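Local atomic coordinates of glycosyl hydrolase family 26 (Bacteroides ovatus, PDB entry 4ZXO), a protein that is a glycoside hydrolase family 26 beta-mannanase that probably cleaves the beta-1,4-mannan backbone of galactomannan. Residues L15-N18 and L19-A22; V133-L136 and E137-R141; A82-R85 and E86-I89. One frame throughout, in Å; residues are numbered along the deposited sequence.

Contact 1 of 3, residues L15-N18 and L19-A22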
loop_
_atom_site.group_PDB
_atom_site.type_symbol
_atom_site.label_atom_id
_atom_site.label_comp_id
_atom_site.label_asym_id
_atom_site.label_seq_id
_atom_site.Cartn_x
_atom_site.Cartn_y
_atom_site.Cartn_z
ATOM N N LEU A 15 -8.760 9.608 9.362
ATOM C CA LEU A 15 -7.542 9.266 8.646
ATOM C C LEU A 15 -7.469 9.959 7.312
ATOM O O LEU A 15 -6.410 10.510 6.973
ATOM C CB LEU A 15 -7.457 7.748 8.470
ATOM C CG LEU A 15 -6.290 7.239 7.579
ATOM C CD1 LEU A 15 -4.943 7.687 8.210
ATOM C CD2 LEU A 15 -6.313 5.733 7.434
ATOM N N LEU A 16 -8.568 9.903 6.541
ATOM C CA LEU A 16 -8.573 10.556 5.227
ATOM C C LEU A 16 -8.315 12.041 5.335
ATOM O O LEU A 16 -7.520 12.595 4.577
ATOM C CB LEU A 16 -9.890 10.332 4.500
ATOM C CG LEU A 16 -9.979 10.881 3.087
ATOM C CD1 LEU A 16 -8.826 10.345 2.201
ATOM C CD2 LEU A 16 -11.304 10.422 2.591
ATOM N N GLN A 17 -8.972 12.696 6.310
ATOM C CA GLN A 17 -8.758 14.132 6.447
ATOM C C GLN A 17 -7.291 14.433 6.822
ATOM O O GLN A 17 -6.726 15.386 6.332
ATOM C CB GLN A 17 -9.759 14.736 7.454
ATOM C CG GLN A 17 -11.219 14.786 6.913
ATOM C CD GLN A 17 -11.422 15.396 5.461
ATOM O OE1 GLN A 17 -12.042 14.765 4.586
ATOM N NE2 GLN A 17 -10.872 16.564 5.214
ATOM N N ASN A 18 -6.639 13.567 7.604
ATOM C CA ASN A 18 -5.250 13.807 7.942
ATOM C C ASN A 18 -4.320 13.503 6.759
ATOM O O ASN A 18 -3.332 14.237 6.545
ATOM C CB ASN A 18 -4.901 13.011 9.221
ATOM C CG ASN A 18 -5.431 13.725 10.471
ATOM O OD1 ASN A 18 -5.051 14.875 10.710
ATOM N ND2 ASN A 18 -6.350 13.127 11.178
ATOM N N LEU A 19 -4.651 12.500 5.937
ATOM C CA LEU A 19 -3.863 12.278 4.703
ATOM C C LEU A 19 -3.944 13.498 3.800
ATOM O O LEU A 19 -2.956 13.879 3.148
ATOM C CB LEU A 19 -4.366 11.039 3.960
ATOM C CG LEU A 19 -4.124 9.729 4.729
ATOM C CD1 LEU A 19 -4.645 8.521 3.913
ATOM C CD2 LEU A 19 -2.641 9.543 5.069
ATOM N N LYS A 20 -5.104 14.171 3.822
ATOM C CA LYS A 20 -5.296 15.352 2.983
ATOM C C LYS A 20 -4.542 16.589 3.469
ATOM O O LYS A 20 -4.480 17.568 2.749
ATOM C CB LYS A 20 -6.787 15.678 2.837
ATOM C CG LYS A 20 -7.468 14.717 1.890
ATOM C CD LYS A 20 -8.980 14.909 1.991
ATOM C CE LYS A 20 -9.706 13.918 1.033
ATOM N NZ LYS A 20 -9.895 14.179 -0.507
ATOM N N GLN A 21 -3.958 16.569 4.655
ATOM C CA GLN A 21 -3.164 17.740 5.041
ATOM C C GLN A 21 -1.672 17.415 5.046
ATOM O O GLN A 21 -0.877 18.065 5.695
ATOM C CB GLN A 21 -3.596 18.318 6.387
ATOM C CG GLN A 21 -3.484 17.408 7.531
ATOM C CD GLN A 21 -3.862 18.117 8.825
ATOM O OE1 GLN A 21 -3.960 19.359 8.856
ATOM N NE2 GLN A 21 -4.090 17.345 9.902
ATOM N N ALA A 22 -1.298 16.442 4.224
ATOM C CA ALA A 22 0.110 16.098 4.035
ATOM C C ALA A 22 1.038 17.270 3.763
ATOM O O ALA A 22 2.173 17.269 4.215
ATOM C CB ALA A 22 0.237 15.097 2.890
#
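K20 folds back over the last turn of helix 10-19 and lays its methylenes against L16 and Q17. Its CB stands over two backbone carbonyls, those of L16 and Q17. CG comes to 3.4 Å from L16 O. CD lies near both L16 O and the side-chain amide of Q17, with CD 4.0 Å from Q17 OE1. CE then reaches the branch of L16, at 3.7 Å from L16 CG, and touches both methyls of that leucine. The chain bends only at its last torsion (chi4 -82°), which turns NZ away from the line of the methylenes. The backbone N of K20 donates to L16 O at 3.0 Å and, weakly, to Q17 O.

On another side of the turn, N18 and Q21 lie side by side. Q21 NE2 donates to N18 OD1 at 2.8 Å, in the carbonyl plane of N18, although the bond is bent at the hydrogen (130°). The two amide planes are 35° apart. Q21 N also bonds to N18 O, at 3.1 Å. L15 and L19 form the apolar side, with L15 CD1 4.1 Å from L19 CG. A type I turn from L19 to A22 leads out of the helix.

L15 and L19 rest on M97, and L15 and L16 on L204. P265 meets L16 and K20, while L19 O accepts from S296 OG. M97, L204 and S296 lie at the starts of their parallel strands, which places this helix end across the N-terminal mouth of the TIM barrel.

Contact 2 of 3, residues V133-L136 and E137-R141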
loop_
_atom_site.group_PDB
_atom_site.type_symbol
_atom_site.label_atom_id
_atom_site.label_comp_id
_atom_site.label_asym_id
_atom_site.label_seq_id
_atom_site.Cartn_x
_atom_site.Cartn_y
_atom_site.Cartn_z
ATOM N N VAL A 133 -19.294 -15.740 -9.162
ATOM C CA VAL A 133 -19.737 -15.946 -7.779
ATOM C C VAL A 133 -18.535 -16.174 -6.859
ATOM O O VAL A 133 -18.492 -15.639 -5.725
ATOM C CB VAL A 133 -20.774 -17.124 -7.704
ATOM C CG1 VAL A 133 -21.150 -17.466 -6.241
ATOM C CG2 VAL A 133 -22.029 -16.682 -8.460
ATOM N N LYS A 134 -17.574 -16.957 -7.333
ATOM C CA LYS A 134 -16.357 -17.231 -6.562
ATOM C C LYS A 134 -15.595 -15.930 -6.314
ATOM O O LYS A 134 -15.111 -15.721 -5.225
ATOM C CB LYS A 134 -15.473 -18.199 -7.284
ATOM C CG LYS A 134 -14.306 -18.623 -6.455
ATOM C CD LYS A 134 -13.509 -19.775 -7.038
ATOM C CE LYS A 134 -12.852 -19.398 -8.348
ATOM N NZ LYS A 134 -12.029 -20.528 -8.839
ATOM N N MET A 135 -15.468 -15.085 -7.338
ATOM C CA MET A 135 -14.746 -13.819 -7.144
ATOM C C MET A 135 -15.430 -13.001 -6.039
ATOM O O MET A 135 -14.734 -12.396 -5.216
ATOM C CB MET A 135 -14.702 -13.007 -8.432
ATOM C CG MET A 135 -13.760 -11.775 -8.364
ATOM S SD MET A 135 -11.984 -12.210 -8.225
ATOM C CE MET A 135 -11.575 -11.489 -6.621
ATOM N N LEU A 136 -16.777 -12.990 -6.007
ATOM C CA LEU A 136 -17.442 -12.225 -4.976
ATOM C C LEU A 136 -17.218 -12.905 -3.599
ATOM O O LEU A 136 -17.093 -12.196 -2.597
ATOM C CB LEU A 136 -18.943 -12.049 -5.267
ATOM C CG LEU A 136 -19.283 -11.314 -6.548
ATOM C CD1 LEU A 136 -20.790 -11.140 -6.640
ATOM C CD2 LEU A 136 -18.639 -9.967 -6.582
ATOM N N GLU A 137 -17.178 -14.238 -3.544
ATOM C CA GLU A 137 -16.894 -14.956 -2.290
ATOM C C GLU A 137 -15.474 -14.586 -1.800
ATOM O O GLU A 137 -15.269 -14.373 -0.610
ATOM C CB GLU A 137 -17.046 -16.459 -2.530
ATOM C CG GLU A 137 -16.714 -17.348 -1.341
ATOM C CD GLU A 137 -15.615 -18.327 -1.703
ATOM O OE1 GLU A 137 -15.784 -19.234 -2.607
ATOM O OE2 GLU A 137 -14.550 -18.157 -1.088
ATOM N N TRP A 138 -14.531 -14.487 -2.744
ATOM C CA TRP A 138 -13.147 -14.116 -2.411
ATOM C C TRP A 138 -13.093 -12.709 -1.825
ATOM O O TRP A 138 -12.446 -12.489 -0.825
ATOM C CB TRP A 138 -12.247 -14.216 -3.649
ATOM C CG TRP A 138 -11.927 -15.670 -4.005
ATOM C CD1 TRP A 138 -12.482 -16.818 -3.488
ATOM C CD2 TRP A 138 -10.934 -16.066 -4.916
ATOM N NE1 TRP A 138 -11.867 -17.919 -4.049
ATOM C CE2 TRP A 138 -10.890 -17.481 -4.911
ATOM C CE3 TRP A 138 -10.020 -15.339 -5.702
ATOM C CZ2 TRP A 138 -9.988 -18.208 -5.694
ATOM C CZ3 TRP A 138 -9.111 -16.054 -6.522
ATOM C CH2 TRP A 138 -9.089 -17.485 -6.492
ATOM N N ILE A 139 -13.817 -11.767 -2.435
ATOM C CA ILE A 139 -13.828 -10.411 -1.929
ATOM C C ILE A 139 -14.486 -10.426 -0.521
ATOM O O ILE A 139 -14.013 -9.730 0.367
ATOM C CB ILE A 139 -14.542 -9.460 -2.870
ATOM C CG1 ILE A 139 -13.749 -9.316 -4.198
ATOM C CG2 ILE A 139 -14.709 -8.076 -2.229
ATOM C CD1 ILE A 139 -14.622 -8.748 -5.392
ATOM N N ASP A 140 -15.515 -11.245 -0.314
ATOM C CA ASP A 140 -16.196 -11.316 0.962
ATOM C C ASP A 140 -15.244 -11.836 2.030
ATOM O O ASP A 140 -15.342 -11.453 3.195
ATOM C CB ASP A 140 -17.447 -12.226 0.875
ATOM C CG ASP A 140 -18.590 -11.564 0.159
ATOM O OD1 ASP A 140 -18.499 -10.354 -0.204
ATOM O OD2 ASP A 140 -19.655 -12.209 0.053
ATOM N N ARG A 141 -14.297 -12.680 1.639
ATOM C CA ARG A 141 -13.303 -13.202 2.596
ATOM C C ARG A 141 -12.375 -12.085 3.031
ATOM O O ARG A 141 -12.034 -11.959 4.224
ATOM C CB ARG A 141 -12.502 -14.397 1.980
ATOM C CG ARG A 141 -13.392 -15.698 1.892
ATOM C CD ARG A 141 -12.798 -16.926 1.133
ATOM N NE ARG A 141 -13.321 -18.149 1.754
ATOM C CZ ARG A 141 -13.197 -19.382 1.267
ATOM N NH1 ARG A 141 -13.691 -20.396 1.978
ATOM N NH2 ARG A 141 -12.570 -19.619 0.095
#
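K134 runs alongside W138 and presses its methylenes on one face of the indole. K134 CG sits 3.5 Å from W138 NE1, in a CH-pi contact with the five-membered ring, offset toward its rim. With chi1 at -173°, CG points opposite the backbone N, and the methylenes run along the indole. CD and CE continue toward the six-membered ring, and NZ bonds to P107 O. E137 OE2 lies at the indole edge, in its plane, and forms a salt bridge with R141 NH2 at 2.7 Å; R141 NH2 also bonds to E69 O. M135 adds to the tight part: its methyl CE is 3.9 Å from I139 CG1 and 4.1 Å from W138 CB. These pairs sit on helix 132-147, in the outer layer of the TIM barrel, between strands 97-101 and 159-162. Toward helix 181-197, M135 and L136 touch M190, L136 and I139 pack on R194, and D140 makes a salt bridge with R194. With an alanine at W138, the K134 methylenes would probably lose the face they lie on, leaving a gap toward V104 and P107. The solvent side is looser: the exposed V133 side chain comes no nearer than 5.6 Å to residues 137-141.

Contact 3 of 3, residues A82-R85 and E86-I89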
loop_
_atom_site.group_PDB
_atom_site.type_symbol
_atom_site.label_atom_id
_atom_site.label_comp_id
_atom_site.label_asym_id
_atom_site.label_seq_id
_atom_site.Cartn_x
_atom_site.Cartn_y
_atom_site.Cartn_z
ATOM N N ALA A 82 -3.962 -14.498 11.772
ATOM C CA ALA A 82 -4.147 -14.106 13.166
ATOM C C ALA A 82 -2.974 -13.203 13.624
ATOM O O ALA A 82 -3.162 -12.238 14.408
ATOM C CB ALA A 82 -4.271 -15.336 14.056
ATOM N N HIS A 83 -1.763 -13.477 13.116
ATOM C CA HIS A 83 -0.626 -12.554 13.406
ATOM C C HIS A 83 -0.797 -11.210 12.730
ATOM O O HIS A 83 -0.571 -10.162 13.369
ATOM C CB HIS A 83 0.717 -13.135 12.953
ATOM C CG HIS A 83 1.374 -13.995 13.989
ATOM N ND1 HIS A 83 2.144 -15.093 13.659
ATOM C CD2 HIS A 83 1.477 -13.841 15.348
ATOM C CE1 HIS A 83 2.665 -15.605 14.770
ATOM N NE2 HIS A 83 2.255 -14.884 15.811
ATOM N N LEU A 84 -1.226 -11.200 11.459
ATOM C CA LEU A 84 -1.474 -9.905 10.783
ATOM C C LEU A 84 -2.457 -9.078 11.605
ATOM O O LEU A 84 -2.273 -7.861 11.796
ATOM C CB LEU A 84 -2.058 -10.100 9.385
ATOM C CG LEU A 84 -1.084 -10.730 8.384
ATOM C CD1 LEU A 84 -1.718 -10.795 6.987
ATOM C CD2 LEU A 84 0.214 -9.923 8.313
ATOM N N ARG A 85 -3.535 -9.712 12.085
ATOM C CA ARG A 85 -4.487 -8.935 12.884
ATOM C C ARG A 85 -3.855 -8.348 14.147
ATOM O O ARG A 85 -4.043 -7.189 14.466
ATOM C CB ARG A 85 -5.694 -9.774 13.261
ATOM C CG ARG A 85 -6.645 -9.050 14.153
ATOM C CD ARG A 85 -7.788 -9.981 14.506
ATOM N NE ARG A 85 -8.431 -10.618 13.360
ATOM C CZ ARG A 85 -8.320 -11.898 13.018
ATOM N NH1 ARG A 85 -7.574 -12.717 13.750
ATOM N NH2 ARG A 85 -8.961 -12.359 11.927
ATOM N N GLU A 86 -3.006 -9.111 14.816
ATOM C CA GLU A 86 -2.268 -8.578 15.968
ATOM C C GLU A 86 -1.390 -7.398 15.604
ATOM O O GLU A 86 -1.393 -6.379 16.293
ATOM C CB GLU A 86 -1.369 -9.643 16.562
ATOM C CG GLU A 86 -2.003 -10.599 17.446
ATOM C CD GLU A 86 -0.937 -11.467 18.144
ATOM O OE1 GLU A 86 0.198 -11.577 17.629
ATOM O OE2 GLU A 86 -1.210 -11.999 19.228
ATOM N N TYR A 87 -0.656 -7.520 14.495
ATOM C CA TYR A 87 0.281 -6.457 14.129
ATOM C C TYR A 87 -0.489 -5.205 13.781
ATOM O O TYR A 87 -0.026 -4.076 14.047
ATOM C CB TYR A 87 1.192 -6.836 12.962
ATOM C CG TYR A 87 1.928 -8.126 13.184
ATOM C CD1 TYR A 87 2.293 -8.546 14.476
ATOM C CD2 TYR A 87 2.275 -8.955 12.086
ATOM C CE1 TYR A 87 2.956 -9.769 14.662
ATOM C CE2 TYR A 87 2.941 -10.168 12.277
ATOM C CZ TYR A 87 3.300 -10.558 13.551
ATOM O OH TYR A 87 3.963 -11.740 13.745
ATOM N N ILE A 88 -1.632 -5.406 13.121
ATOM C CA ILE A 88 -2.474 -4.264 12.753
ATOM C C ILE A 88 -3.029 -3.555 13.996
ATOM O O ILE A 88 -2.981 -2.307 14.082
ATOM C CB ILE A 88 -3.598 -4.733 11.802
ATOM C CG1 ILE A 88 -2.954 -5.064 10.442
ATOM C CG2 ILE A 88 -4.701 -3.654 11.604
ATOM C CD1 ILE A 88 -3.849 -5.923 9.534
ATOM N N ILE A 89 -3.553 -4.326 14.947
ATOM C CA ILE A 89 -4.050 -3.759 16.194
ATOM C C ILE A 89 -2.951 -2.991 16.924
ATOM O O ILE A 89 -3.189 -1.890 17.438
ATOM C CB ILE A 89 -4.648 -4.881 17.030
ATOM C CG1 ILE A 89 -5.972 -5.289 16.405
ATOM C CG2 ILE A 89 -4.939 -4.467 18.437
ATOM C CD1 ILE A 89 -6.452 -6.606 16.923
#
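Y87 swings its ring back beneath H83, because its CG lies anti to the carbonyl carbon and beside the backbone N (chi1 -54°). The carbonyl oxygen H83 O then stands over the centre of the Y87 ring, 3.2 Å from Y87 CG. The same oxygen accepts the backbone N of Y87 at 2.9 Å, so one atom meets both the main chain and the ring. Further out, Y87 OH lies over one face of the imidazole, 3.4 Å from H83 CG. The two ring planes are within 7° of each other but slid apart, so the overlap is slight. E86 comes from another direction. Its OE1 sits at the imidazole edge, 3.5 Å from H83 CD2, and could mildly favour a protonated H83, though the charged atoms do not touch. R85 and I89 run side by side, with R85 CG 3.7 Å from I89 CD1, while R85 NE bonds to S148 OG.

The buried side faces the barrel in the beta-alpha-beta crossover made by strand 60-64, helix 81-93 and strand 97-101. L84, Y87 and I88 pack on F63, I88 reaches I98 and L100, and F145 of helix 132-147 meets L84, R85 and I88.

In the fold
The chain meets contact 1 first, then contact 3, then contact 2. Each is local, within one or two helical turns, so none closes a long loop and none nests in or crosses another. Contact 1 marks the end of helix 10-19, across the N-terminal end of the barrel. Contact 3 lies on helix 81-93 and contact 2 on helix 132-147, both in the outer layer. The last two come nearest, with closest atoms about 8 Å apart, and the later part of helix 132-147 packs against contact 3. Strand 97-101 is shared ground, met by contact 1 at its start and by contact 3 further along.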